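PDB 6V8J: Ara h 8 allergen isoform, which probably binds small, largely hydrophobic plant ligands in the cavity of its Bet v 1 fold and may take part in plant defence. Local coordinates for residues Pro36-Ile41 with Lys54-Val59; Ser65-Lys70 with Tyr83-Gly88; Pro50-Lys55 with His69-Ile74; Ala17-Ala22 with Ala145-Val150. All coordinates share one frame; numbering follows the deposited sequence.

Contact 1 of 4, residues Pro36-Ile41 with Lys54-Val59; sequences PAIQSI and KKVTAV. With NA (sodium ion), chain E.
Ile38-Ile41 and Lys54-Val59 run antiparallel, at 167° with axes 4.3 Å apart, and Ala58 and Val56 stand across from Ile38 and Ile41. They form a hairpin at the outer edge of the Bet v 1 sheet and illustrate how a classic beta bulge is built into a strand. Gln39 and Ser40 both face Thr57, whose carbonyl oxygen receives a weak, strongly bent bond from the Gln39 amide and a straighter one from the Ser40 amide (Ser40 N to Thr57 O 3.3 Å). On the Ile41 side of the bulge Thr57 N bonds to Ser40 O; on the Ala37 side Val59 N reaches Ala37 O at 2.6 Å. The extended side chain of Gln39 passes obliquely across those of Thr57 and Val59. Its amide end lies against two methyls, with OE1 3.6 Å from Thr57 CG2 and NE2 3.5 Å from Val59 CG1. Ser40 and Thr57 share one face of the hairpin. With OG between the backbone N and the carbonyl carbon (chi1 65°), Ser40 joins Thr57 OG1 in holding a water, which accepts from both hydroxyls and donates to Lys55 O. Ile38, Ile41, Val56 and Ala58 line the other face, where Asp28 and Thr31 of helix 27-34 touch Ile41 and Thr31 also touches Ile38. There Ile41 and Val56 lie side by side, CG1 of Ile41 4.0 Å from CG2 of Val56, while Ile41 CG2 rests on the aliphatic chain of Lys54. Ile38 O turns from the hairpin and binds a sodium ion at 2.6 Å, alongside the carbonyl oxygens of Pro32 and Ile35.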
loop_
_atom_site.group_PDB
_atom_site.type_symbol
_atom_site.label_atom_id
_atom_site.label_comp_id
_atom_site.label_asym_id
_atom_site.label_seq_id
_atom_site.Cartn_x
_atom_site.Cartn_y
_atom_site.Cartn_z
ATOM N N PRO A 36 -9.690 -10.949 3.726
ATOM C CA PRO A 36 -11.118 -11.182 3.520
ATOM C C PRO A 36 -11.861 -9.976 2.928
ATOM O O PRO A 36 -12.614 -10.168 2.007
ATOM C CB PRO A 36 -11.635 -11.509 4.927
ATOM C CG PRO A 36 -10.425 -12.125 5.621
ATOM C CD PRO A 36 -9.227 -11.372 5.055
ATOM N N ALA A 37 -11.620 -8.777 3.465
ATOM C CA ALA A 37 -12.355 -7.511 3.186
ATOM C C ALA A 37 -12.101 -7.001 1.770
ATOM O O ALA A 37 -12.964 -6.245 1.244
ATOM C CB ALA A 37 -11.955 -6.460 4.197
ATOM N N ILE A 38 -10.985 -7.382 1.161
ATOM C CA ILE A 38 -10.606 -6.820 -0.164
ATOM C C ILE A 38 -11.080 -7.761 -1.280
ATOM O O ILE A 38 -10.487 -8.784 -1.439
ATOM C CB ILE A 38 -9.086 -6.588 -0.163
ATOM C CG1 ILE A 38 -8.734 -5.253 0.489
ATOM C CG2 ILE A 38 -8.512 -6.734 -1.552
ATOM C CD1 ILE A 38 -7.292 -5.128 0.848
ATOM N N GLN A 39 -12.167 -7.415 -1.966
ATOM C CA GLN A 39 -12.815 -8.281 -2.987
ATOM C C GLN A 39 -11.954 -8.487 -4.234
ATOM O O GLN A 39 -11.913 -9.595 -4.730
ATOM C CB GLN A 39 -14.119 -7.641 -3.453
ATOM C CG GLN A 39 -15.362 -8.199 -2.798
ATOM C CD GLN A 39 -16.562 -7.531 -3.411
ATOM O OE1 GLN A 39 -16.570 -7.231 -4.585
ATOM N NE2 GLN A 39 -17.571 -7.290 -2.597
ATOM N N SER A 40 -11.343 -7.419 -4.735
ATOM C CA SER A 40 -10.767 -7.403 -6.104
ATOM C C SER A 40 -9.861 -6.185 -6.264
ATOM O O SER A 40 -10.035 -5.236 -5.551
ATOM C CB SER A 40 -11.816 -7.439 -7.179
ATOM O OG SER A 40 -12.611 -6.281 -7.167
ATOM N N ILE A 41 -8.875 -6.314 -7.133
ATOM C CA ILE A 41 -7.946 -5.235 -7.575
ATOM C C ILE A 41 -7.884 -5.394 -9.089
ATOM O O ILE A 41 -7.488 -6.488 -9.534
ATOM C CB ILE A 41 -6.557 -5.342 -6.902
ATOM C CG1 ILE A 41 -6.687 -5.375 -5.375
ATOM C CG2 ILE A 41 -5.648 -4.211 -7.417
ATOM C CD1 ILE A 41 -5.391 -5.459 -4.642
ATOM N N LYS A 54 -5.374 1.504 -10.582
ATOM C CA LYS A 54 -6.074 0.264 -10.162
ATOM C C LYS A 54 -7.257 0.647 -9.281
ATOM O O LYS A 54 -7.157 1.667 -8.540
ATOM C CB LYS A 54 -5.206 -0.673 -9.319
ATOM C CG LYS A 54 -3.737 -0.783 -9.684
ATOM C CD LYS A 54 -3.007 -1.548 -8.620
ATOM C CE LYS A 54 -1.532 -1.785 -8.878
ATOM N NZ LYS A 54 -0.960 -2.676 -7.848
ATOM N N LYS A 55 -8.333 -0.132 -9.383
ATOM C CA LYS A 55 -9.515 -0.027 -8.497
ATOM C C LYS A 55 -9.489 -1.210 -7.533
ATOM O O LYS A 55 -9.437 -2.345 -8.003
ATOM C CB LYS A 55 -10.786 0.012 -9.357
ATOM C CG LYS A 55 -12.103 -0.272 -8.636
ATOM C CD LYS A 55 -13.329 -0.255 -9.553
ATOM C CE LYS A 55 -13.687 1.170 -9.939
ATOM N NZ LYS A 55 -14.471 1.310 -11.201
ATOM N N VAL A 56 -9.449 -0.928 -6.231
ATOM C CA VAL A 56 -9.478 -1.912 -5.115
ATOM C C VAL A 56 -10.899 -1.874 -4.557
ATOM O O VAL A 56 -11.297 -0.825 -4.030
ATOM C CB VAL A 56 -8.422 -1.608 -4.030
ATOM C CG1 VAL A 56 -8.447 -2.628 -2.917
ATOM C CG2 VAL A 56 -7.016 -1.487 -4.613
ATOM N N THR A 57 -11.614 -2.979 -4.739
ATOM C CA THR A 57 -12.961 -3.146 -4.158
ATOM C C THR A 57 -12.826 -3.870 -2.818
ATOM O O THR A 57 -12.165 -4.907 -2.771
ATOM C CB THR A 57 -13.907 -3.870 -5.113
ATOM O OG1 THR A 57 -13.774 -3.281 -6.402
ATOM C CG2 THR A 57 -15.347 -3.808 -4.660
ATOM N N ALA A 58 -13.416 -3.276 -1.785
ATOM C CA ALA A 58 -13.426 -3.781 -0.402
ATOM C C ALA A 58 -14.886 -3.882 0.050
ATOM O O ALA A 58 -15.687 -3.001 -0.285
ATOM C CB ALA A 58 -12.645 -2.839 0.457
ATOM N N VAL A 59 -15.214 -4.945 0.775
ATOM C CA VAL A 59 -16.549 -5.054 1.421
ATOM C C VAL A 59 -16.350 -5.317 2.913
ATOM O O VAL A 59 -15.526 -6.171 3.246
ATOM C CB VAL A 59 -17.376 -6.153 0.741
ATOM C CG1 VAL A 59 -16.659 -7.490 0.785
ATOM C CG2 VAL A 59 -18.765 -6.247 1.341
HETATM NA NA NA E . -10.633 -11.130 -0.304
HETATM O O HOH W 1 -11.754 -3.992 -8.253
#

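Contact 2 of 4, residues Ser65-Lys70 with Tyr83-Gly88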
loop_
_atom_site.group_PDB
_atom_site.type_symbol
_atom_site.label_atom_id
_atom_site.label_comp_id
_atom_site.label_asym_id
_atom_site.label_seq_id
_atom_site.Cartn_x
_atom_site.Cartn_y
_atom_site.Cartn_z
ATOM N N SER A 65 -16.818 -0.447 -0.889
ATOM C CA SER A 65 -16.050 0.808 -1.052
ATOM C C SER A 65 -14.933 0.595 -2.070
ATOM O O SER A 65 -14.527 -0.535 -2.262
ATOM C CB SER A 65 -15.529 1.294 0.252
ATOM O OG SER A 65 -14.713 0.305 0.838
ATOM N N TYR A 66 -14.532 1.653 -2.753
ATOM C CA TYR A 66 -13.561 1.538 -3.861
ATOM C C TYR A 66 -12.481 2.583 -3.601
ATOM O O TYR A 66 -12.800 3.766 -3.563
ATOM C CB TYR A 66 -14.242 1.746 -5.216
ATOM C CG TYR A 66 -15.621 1.154 -5.349
ATOM C CD1 TYR A 66 -16.726 1.830 -4.879
ATOM C CD2 TYR A 66 -15.828 -0.067 -5.958
ATOM C CE1 TYR A 66 -18.000 1.311 -5.000
ATOM C CE2 TYR A 66 -17.095 -0.606 -6.086
ATOM C CZ TYR A 66 -18.185 0.085 -5.600
ATOM O OH TYR A 66 -19.443 -0.420 -5.693
ATOM N N VAL A 67 -11.249 2.139 -3.404
ATOM C CA VAL A 67 -10.152 3.132 -3.354
ATOM C C VAL A 67 -9.348 2.994 -4.648
ATOM O O VAL A 67 -9.282 1.883 -5.183
ATOM C CB VAL A 67 -9.309 3.056 -2.069
ATOM C CG1 VAL A 67 -10.114 3.389 -0.829
ATOM C CG2 VAL A 67 -8.560 1.751 -1.926
ATOM N N LEU A 68 -8.896 4.118 -5.195
ATOM C CA LEU A 68 -8.076 4.076 -6.425
ATOM C C LEU A 68 -6.609 4.144 -6.017
ATOM O O LEU A 68 -6.285 4.886 -5.096
ATOM C CB LEU A 68 -8.464 5.237 -7.347
ATOM C CG LEU A 68 -9.886 5.201 -7.911
ATOM C CD1 LEU A 68 -10.205 6.456 -8.682
ATOM C CD2 LEU A 68 -10.096 4.004 -8.802
ATOM N N HIS A 69 -5.785 3.420 -6.755
ATOM C CA HIS A 69 -4.353 3.199 -6.473
ATOM C C HIS A 69 -3.552 3.500 -7.749
ATOM O O HIS A 69 -3.736 2.786 -8.731
ATOM C CB HIS A 69 -4.209 1.774 -5.930
ATOM C CG HIS A 69 -2.827 1.266 -5.789
ATOM N ND1 HIS A 69 -2.388 0.657 -4.638
ATOM C CD2 HIS A 69 -1.800 1.227 -6.654
ATOM C CE1 HIS A 69 -1.146 0.278 -4.805
ATOM N NE2 HIS A 69 -0.762 0.620 -6.023
ATOM N N LYS A 70 -2.742 4.564 -7.713
ATOM C CA LYS A 70 -1.930 5.015 -8.865
ATOM C C LYS A 70 -0.473 4.620 -8.618
ATOM O O LYS A 70 0.036 4.944 -7.531
ATOM C CB LYS A 70 -2.042 6.531 -9.039
ATOM C CG LYS A 70 -1.318 7.084 -10.264
ATOM C CD LYS A 70 -1.918 8.381 -10.824
ATOM C CE LYS A 70 -1.101 8.932 -11.966
ATOM N NZ LYS A 70 -1.936 9.677 -12.938
ATOM N N TYR A 83 3.314 4.723 -4.675
ATOM C CA TYR A 83 1.904 4.712 -5.139
ATOM C C TYR A 83 1.083 5.662 -4.277
ATOM O O TYR A 83 1.529 6.044 -3.151
ATOM C CB TYR A 83 1.343 3.282 -5.073
ATOM C CG TYR A 83 1.287 2.687 -3.688
ATOM C CD1 TYR A 83 2.422 2.204 -3.053
ATOM C CD2 TYR A 83 0.092 2.633 -3.005
ATOM C CE1 TYR A 83 2.362 1.641 -1.788
ATOM C CE2 TYR A 83 0.004 2.054 -1.751
ATOM C CZ TYR A 83 1.143 1.585 -1.133
ATOM O OH TYR A 83 0.992 1.121 0.123
ATOM N N THR A 84 -0.057 6.075 -4.833
ATOM C CA THR A 84 -1.004 7.009 -4.195
ATOM C C THR A 84 -2.385 6.349 -4.121
ATOM O O THR A 84 -2.831 5.831 -5.152
ATOM C CB THR A 84 -0.977 8.364 -4.914
ATOM O OG1 THR A 84 0.349 8.875 -4.733
ATOM C CG2 THR A 84 -2.024 9.315 -4.389
ATOM N N ILE A 85 -3.015 6.431 -2.948
ATOM C CA ILE A 85 -4.373 5.910 -2.601
ATOM C C ILE A 85 -5.306 7.124 -2.500
ATOM O O ILE A 85 -4.879 8.147 -1.896
ATOM C CB ILE A 85 -4.333 5.151 -1.256
ATOM C CG1 ILE A 85 -3.331 3.993 -1.236
ATOM C CG2 ILE A 85 -5.724 4.715 -0.853
ATOM C CD1 ILE A 85 -3.582 2.930 -2.289
ATOM N N SER A 86 -6.464 7.011 -3.132
ATOM C CA SER A 86 -7.540 8.024 -3.054
ATOM C C SER A 86 -8.889 7.359 -3.351
ATOM O O SER A 86 -8.895 6.194 -3.717
ATOM C CB SER A 86 -7.267 9.139 -4.020
ATOM O OG SER A 86 -7.015 8.627 -5.310
ATOM N N GLY A 87 -9.972 8.116 -3.214
ATOM C CA GLY A 87 -11.324 7.580 -3.446
ATOM C C GLY A 87 -11.966 7.216 -2.128
ATOM O O GLY A 87 -11.750 7.950 -1.162
ATOM N N GLY A 88 -12.720 6.117 -2.098
ATOM C CA GLY A 88 -13.500 5.750 -0.903
ATOM C C GLY A 88 -14.331 6.911 -0.398
ATOM O O GLY A 88 -14.180 7.269 0.768
#
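Strand Ser65-Lys70 lies against strand Tyr83-Gly87 at 149°, antiparallel with a clear twist, their axes 4.4 Å apart. Leu68 and Ser86, and Lys70 and Thr84, are the hydrogen-bonded pairs of this hairpin; His69 with Ile85 and Val67 with Gly87 are the non-hydrogen-bonded ones. Lys70 N gives Thr84 O a nearly straight bond of 2.9 Å, and the ladder ends where Gly88 N meets Tyr66 O. Gly87 and Gly88 both have positive phi, which glycine tolerates best, and Val67 CG1 leans over Gly88 as the chain leaves the sheet. The side-chain contact shows that near-parallel rings need not amount to a full stack. The rings of His69 and Tyr83 are almost parallel, 9° between planes, but slid so far apart, with centroids at 4.6 Å, that they barely overlap. CD2 of Tyr83 sits over a face of the imidazole, 3.2 Å from His69 CE1. A chi1 of 63° tucks the Tyr83 ring back over its own backbone, on the side where His69 stands. Ile85 touches both: its CD1 lies 3.5 Å from His69 ND1 and at the edge of the phenol ring, in its plane. On the other face of the sheet, Thr84 OG1 is hydrogen-bonded to Asp72 and Ser99. His69 NE2 and Tyr81 OH share a hydrogen bond, which holds the imidazole on the side away from CB. Strand 53-60 flanks this hairpin beyond 65-70, and strand 95-107 beyond 83-88, where Phe100 stacks on Tyr83.

Contact 3 of 4, residues Pro50-Lys55 with His69-Ile74; sequences PGTVKK and HKIDAI
The glycine-rich loop characteristic of the Bet v 1 family leads into strand 53-60 here, and Gly51 and Thr52 already bond to strand 63-75 before the strand proper begins. Gly51 N donates to Ile71 O at 2.8 Å, and Ile71 N answers to Thr52 O, which also has the CA of Lys70 close by. Further on, Lys54 and His69 form a hydrogen-bonded antiparallel pair, N to O both ways, with strand directions 155° apart. Gly51 has a phi of 105°, a value that favours glycine, and Thr52 OG1 is hydrogen-bonded back to Gly49 O, tying the loop to itself. At the loop end, the side chains of Pro50 and Ile74 cross at about a right angle, Pro50 CD 3.7 Å from Ile74 CG2. Ile71 bears on Thr52 with CD1 4.0 Å from Thr52 CB. On the opposite side of the strand pair, Val53 CG2 touches the extended chain of Lys70 at CD, 4.0 Å away. On the face away from Val53, Lys54 and His69 run side by side, and the straight lysine chain lays CD over the imidazole as a CH-pi contact, 4.0 Å from the centroid and 29° off the normal. Tyr83 approaches from the opposite face, so the imidazole lies between an aliphatic chain and a phenol ring. Beyond the ring, Lys54 NZ makes a salt bridge with Asp28 of helix 27-34 and a weak hydrogen bond to Tyr81 OH. Lys54 thus ties the strand pair to that helix, while strand 38-45 flanks it on one side and strand 80-87 on the other.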
loop_
_atom_site.group_PDB
_atom_site.type_symbol
_atom_site.label_atom_id
_atom_site.label_comp_id
_atom_site.label_asym_id
_atom_site.label_seq_id
_atom_site.Cartn_x
_atom_site.Cartn_y
_atom_site.Cartn_z
ATOM N N PRO A 50 4.494 3.083 -14.386
ATOM C CA PRO A 50 4.119 4.361 -13.789
ATOM C C PRO A 50 2.921 5.009 -14.513
ATOM O O PRO A 50 2.917 5.044 -15.718
ATOM C CB PRO A 50 5.382 5.211 -13.971
ATOM C CG PRO A 50 6.488 4.214 -13.897
ATOM C CD PRO A 50 5.940 2.996 -14.620
ATOM N N GLY A 51 1.919 5.459 -13.751
ATOM C CA GLY A 51 0.710 6.112 -14.281
ATOM C C GLY A 51 -0.480 5.190 -14.243
ATOM O O GLY A 51 -1.606 5.706 -14.300
ATOM N N THR A 52 -0.241 3.876 -14.168
ATOM C CA THR A 52 -1.282 2.825 -14.014
ATOM C C THR A 52 -2.185 3.124 -12.814
ATOM O O THR A 52 -1.653 3.348 -11.694
ATOM C CB THR A 52 -0.664 1.438 -13.811
ATOM O OG1 THR A 52 0.005 1.101 -15.036
ATOM C CG2 THR A 52 -1.701 0.390 -13.519
ATOM N N VAL A 53 -3.491 3.142 -13.049
ATOM C CA VAL A 53 -4.496 3.268 -11.967
ATOM C C VAL A 53 -5.217 1.915 -11.830
ATOM O O VAL A 53 -5.596 1.293 -12.870
ATOM C CB VAL A 53 -5.460 4.434 -12.204
ATOM C CG1 VAL A 53 -6.637 4.427 -11.228
ATOM C CG2 VAL A 53 -4.716 5.745 -12.053
ATOM N N LYS A 54 -5.374 1.504 -10.582
ATOM C CA LYS A 54 -6.074 0.264 -10.162
ATOM C C LYS A 54 -7.257 0.647 -9.281
ATOM O O LYS A 54 -7.157 1.667 -8.540
ATOM C CB LYS A 54 -5.206 -0.673 -9.319
ATOM C CG LYS A 54 -3.737 -0.783 -9.684
ATOM C CD LYS A 54 -3.007 -1.548 -8.620
ATOM C CE LYS A 54 -1.532 -1.785 -8.878
ATOM N NZ LYS A 54 -0.960 -2.676 -7.848
ATOM N N LYS A 55 -8.333 -0.132 -9.383
ATOM C CA LYS A 55 -9.515 -0.027 -8.497
ATOM C C LYS A 55 -9.489 -1.210 -7.533
ATOM O O LYS A 55 -9.437 -2.345 -8.003
ATOM C CB LYS A 55 -10.786 0.012 -9.357
ATOM C CG LYS A 55 -12.103 -0.272 -8.636
ATOM C CD LYS A 55 -13.329 -0.255 -9.553
ATOM C CE LYS A 55 -13.687 1.170 -9.939
ATOM N NZ LYS A 55 -14.471 1.310 -11.201
ATOM N N HIS A 69 -5.785 3.420 -6.755
ATOM C CA HIS A 69 -4.353 3.199 -6.473
ATOM C C HIS A 69 -3.552 3.500 -7.749
ATOM O O HIS A 69 -3.736 2.786 -8.731
ATOM C CB HIS A 69 -4.209 1.774 -5.930
ATOM C CG HIS A 69 -2.827 1.266 -5.789
ATOM N ND1 HIS A 69 -2.388 0.657 -4.638
ATOM C CD2 HIS A 69 -1.800 1.227 -6.654
ATOM C CE1 HIS A 69 -1.146 0.278 -4.805
ATOM N NE2 HIS A 69 -0.762 0.620 -6.023
ATOM N N LYS A 70 -2.742 4.564 -7.713
ATOM C CA LYS A 70 -1.930 5.015 -8.865
ATOM C C LYS A 70 -0.473 4.620 -8.618
ATOM O O LYS A 70 0.036 4.944 -7.531
ATOM C CB LYS A 70 -2.042 6.531 -9.039
ATOM C CG LYS A 70 -1.318 7.084 -10.264
ATOM C CD LYS A 70 -1.918 8.381 -10.824
ATOM C CE LYS A 70 -1.101 8.932 -11.966
ATOM N NZ LYS A 70 -1.936 9.677 -12.938
ATOM N N ILE A 71 0.202 4.036 -9.613
ATOM C CA ILE A 71 1.672 3.799 -9.524
ATOM C C ILE A 71 2.387 5.122 -9.824
ATOM O O ILE A 71 2.208 5.673 -10.928
ATOM C CB ILE A 71 2.162 2.653 -10.427
ATOM C CG1 ILE A 71 1.348 1.365 -10.246
ATOM C CG2 ILE A 71 3.649 2.430 -10.186
ATOM C CD1 ILE A 71 1.871 0.157 -11.031
ATOM N N ASP A 72 3.174 5.631 -8.884
ATOM C CA ASP A 72 3.950 6.881 -9.101
ATOM C C ASP A 72 5.341 6.506 -9.622
ATOM O O ASP A 72 5.824 7.172 -10.540
ATOM C CB ASP A 72 3.988 7.726 -7.833
ATOM C CG ASP A 72 2.625 8.111 -7.326
ATOM O OD1 ASP A 72 1.830 8.651 -8.137
ATOM O OD2 ASP A 72 2.362 7.873 -6.128
ATOM N N ALA A 73 5.958 5.456 -9.072
ATOM C CA ALA A 73 7.284 4.970 -9.530
ATOM C C ALA A 73 7.372 3.478 -9.249
ATOM O O ALA A 73 6.706 2.984 -8.323
ATOM C CB ALA A 73 8.413 5.727 -8.882
ATOM N N ILE A 74 8.086 2.758 -10.083
ATOM C CA ILE A 74 8.360 1.317 -9.835
ATOM C C ILE A 74 9.713 0.996 -10.461
ATOM O O ILE A 74 9.917 1.390 -11.623
ATOM C CB ILE A 74 7.231 0.435 -10.395
ATOM C CG1 ILE A 74 7.513 -1.040 -10.098
ATOM C CG2 ILE A 74 6.996 0.690 -11.867
ATOM C CD1 ILE A 74 6.332 -1.963 -10.334
#

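Contact 4 of 4, residues Ala17-Ala22 with Ala145-Val150; sequences AKLFKA and AIEGYV
Lys18, Leu19 and Ala22 form the side of helix 16-25 that meets the long C-terminal helix 129-151, the pairing by which the Bet v 1 fold sets a short helix against the end of its long one. The segment axes pass 9.8 Å apart at 123°, with no hydrogen bond between them, so the joint rests on carbon contacts. Lys18 comes first: its extended chain brings CD to 4.2 Å from Val150 CG1. Leu19, one residue on, reaches across with CD1 to the CG of Glu147, also 4.2 Å away, while it also packs on Leu104 and Ile113 of the sheet. The acid end of Glu147 turns from this contact, with OE2 hydrogen-bonded to Ser12 OG. A turn later the methyl of Ala22, a small group, fits between Ile146 and Val150, which are one helical turn apart. Ile146 also packs on Leu30 and Thr31 of helix 27-34. Val150 has CG1 anti to its backbone N (chi1 167°), which divides its branches: CG1 goes to Lys18 and CG2 to Ala22. The methyl of Ala22 lies 3.7 Å from Ile146 CG2 and a tight 3.3 Å from Val150 CG2.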
loop_
_atom_site.group_PDB
_atom_site.type_symbol
_atom_site.label_atom_id
_atom_site.label_comp_id
_atom_site.label_asym_id
_atom_site.label_seq_id
_atom_site.Cartn_x
_atom_site.Cartn_y
_atom_site.Cartn_z
ATOM N N ALA A 17 14.337 -9.471 -3.145
ATOM C CA ALA A 17 13.751 -9.885 -4.433
ATOM C C ALA A 17 12.418 -10.597 -4.178
ATOM O O ALA A 17 11.442 -10.252 -4.792
ATOM C CB ALA A 17 14.713 -10.760 -5.172
ATOM N N LYS A 18 12.425 -11.583 -3.287
ATOM C CA LYS A 18 11.236 -12.407 -2.980
ATOM C C LYS A 18 10.142 -11.538 -2.360
ATOM O O LYS A 18 8.994 -11.653 -2.754
ATOM C CB LYS A 18 11.691 -13.476 -1.988
ATOM C CG LYS A 18 10.919 -14.778 -2.014
ATOM C CD LYS A 18 11.554 -15.804 -1.109
ATOM C CE LYS A 18 11.346 -17.225 -1.587
ATOM N NZ LYS A 18 12.340 -18.176 -1.032
ATOM N N LEU A 19 10.523 -10.681 -1.426
ATOM C CA LEU A 19 9.564 -9.779 -0.752
ATOM C C LEU A 19 8.969 -8.774 -1.751
ATOM O O LEU A 19 7.762 -8.543 -1.692
ATOM C CB LEU A 19 10.316 -9.073 0.369
ATOM C CG LEU A 19 9.523 -8.039 1.149
ATOM C CD1 LEU A 19 8.347 -8.674 1.879
ATOM C CD2 LEU A 19 10.423 -7.289 2.106
ATOM N N PHE A 20 9.807 -8.227 -2.636
ATOM C CA PHE A 20 9.316 -7.295 -3.684
ATOM C C PHE A 20 8.344 -8.010 -4.630
ATOM O O PHE A 20 7.282 -7.468 -4.857
ATOM C CB PHE A 20 10.480 -6.675 -4.456
ATOM C CG PHE A 20 10.037 -5.575 -5.387
ATOM C CD1 PHE A 20 9.770 -4.306 -4.908
ATOM C CD2 PHE A 20 9.851 -5.828 -6.734
ATOM C CE1 PHE A 20 9.333 -3.310 -5.762
ATOM C CE2 PHE A 20 9.420 -4.824 -7.585
ATOM C CZ PHE A 20 9.167 -3.570 -7.097
ATOM N N LYS A 21 8.674 -9.219 -5.072
ATOM C CA LYS A 21 7.818 -9.963 -6.026
ATOM C C LYS A 21 6.450 -10.259 -5.400
ATOM O O LYS A 21 5.441 -10.066 -6.071
ATOM C CB LYS A 21 8.464 -11.293 -6.388
ATOM C CG LYS A 21 7.581 -12.245 -7.178
ATOM C CD LYS A 21 8.380 -13.258 -7.949
ATOM C CE LYS A 21 7.539 -14.353 -8.564
ATOM N NZ LYS A 21 6.262 -13.835 -9.088
ATOM N N ALA A 22 6.431 -10.706 -4.146
ATOM C CA ALA A 22 5.134 -11.003 -3.505
ATOM C C ALA A 22 4.348 -9.716 -3.291
ATOM O O ALA A 22 3.175 -9.708 -3.650
ATOM C CB ALA A 22 5.355 -11.735 -2.214
ATOM N N ALA A 145 0.593 -9.395 5.939
ATOM C CA ALA A 145 -0.185 -10.578 5.537
ATOM C C ALA A 145 0.514 -11.246 4.354
ATOM O O ALA A 145 0.688 -12.451 4.376
ATOM C CB ALA A 145 -1.591 -10.153 5.176
ATOM N N ILE A 146 0.937 -10.453 3.374
ATOM C CA ILE A 146 1.690 -10.984 2.209
ATOM C C ILE A 146 3.031 -11.532 2.702
ATOM O O ILE A 146 3.406 -12.582 2.241
ATOM C CB ILE A 146 1.853 -9.903 1.122
ATOM C CG1 ILE A 146 0.491 -9.503 0.550
ATOM C CG2 ILE A 146 2.827 -10.347 0.048
ATOM C CD1 ILE A 146 0.518 -8.282 -0.319
ATOM N N GLU A 147 3.690 -10.822 3.609
ATOM C CA GLU A 147 5.026 -11.238 4.109
ATOM C C GLU A 147 4.905 -12.592 4.810
ATOM O O GLU A 147 5.689 -13.461 4.521
ATOM C CB GLU A 147 5.541 -10.216 5.122
ATOM C CG GLU A 147 6.990 -10.406 5.498
ATOM C CD GLU A 147 7.489 -9.486 6.594
ATOM O OE1 GLU A 147 6.746 -8.613 6.975
ATOM O OE2 GLU A 147 8.614 -9.668 7.051
ATOM N N GLY A 148 3.880 -12.737 5.647
ATOM C CA GLY A 148 3.564 -14.014 6.316
ATOM C C GLY A 148 3.231 -15.105 5.323
ATOM O O GLY A 148 3.728 -16.208 5.472
ATOM N N TYR A 149 2.498 -14.768 4.269
ATOM C CA TYR A 149 2.151 -15.772 3.239
ATOM C C TYR A 149 3.425 -16.332 2.607
ATOM O O TYR A 149 3.493 -17.513 2.395
ATOM C CB TYR A 149 1.266 -15.133 2.170
ATOM C CG TYR A 149 1.026 -16.013 0.976
ATOM C CD1 TYR A 149 1.908 -16.044 -0.086
ATOM C CD2 TYR A 149 -0.081 -16.827 0.916
ATOM C CE1 TYR A 149 1.689 -16.850 -1.189
ATOM C CE2 TYR A 149 -0.320 -17.634 -0.179
ATOM C CZ TYR A 149 0.563 -17.647 -1.236
ATOM O OH TYR A 149 0.311 -18.454 -2.296
ATOM N N VAL A 150 4.401 -15.478 2.332
ATOM C CA VAL A 150 5.675 -15.903 1.694
ATOM C C VAL A 150 6.408 -16.861 2.634
ATOM O O VAL A 150 6.886 -17.875 2.166
ATOM C CB VAL A 150 6.535 -14.679 1.362
ATOM C CG1 VAL A 150 7.950 -15.094 1.019
ATOM C CG2 VAL A 150 5.907 -13.896 0.227
#

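Contacts 1, 3 and 2 join four consecutive strands of one sheet, 38-45, 53-60, 63-75 and 80-87. Contacts 1 and 3 share Lys54 and Lys55; contacts 3 and 2 share His69 and Lys70. All three rely on backbone ladders, but contact 1 is interrupted by a bulge and adds a bridging water, contact 3 starts from a loop, and contact 2 is the most regular and the most superficial. Contact 4 is buried and far from contact 2, their centres about 22 Å apart; it pairs helices through carbon alone. The sheet and helix contacts touch at one place, where Ile74 of contact 3 packs on Phe20 of contact 4.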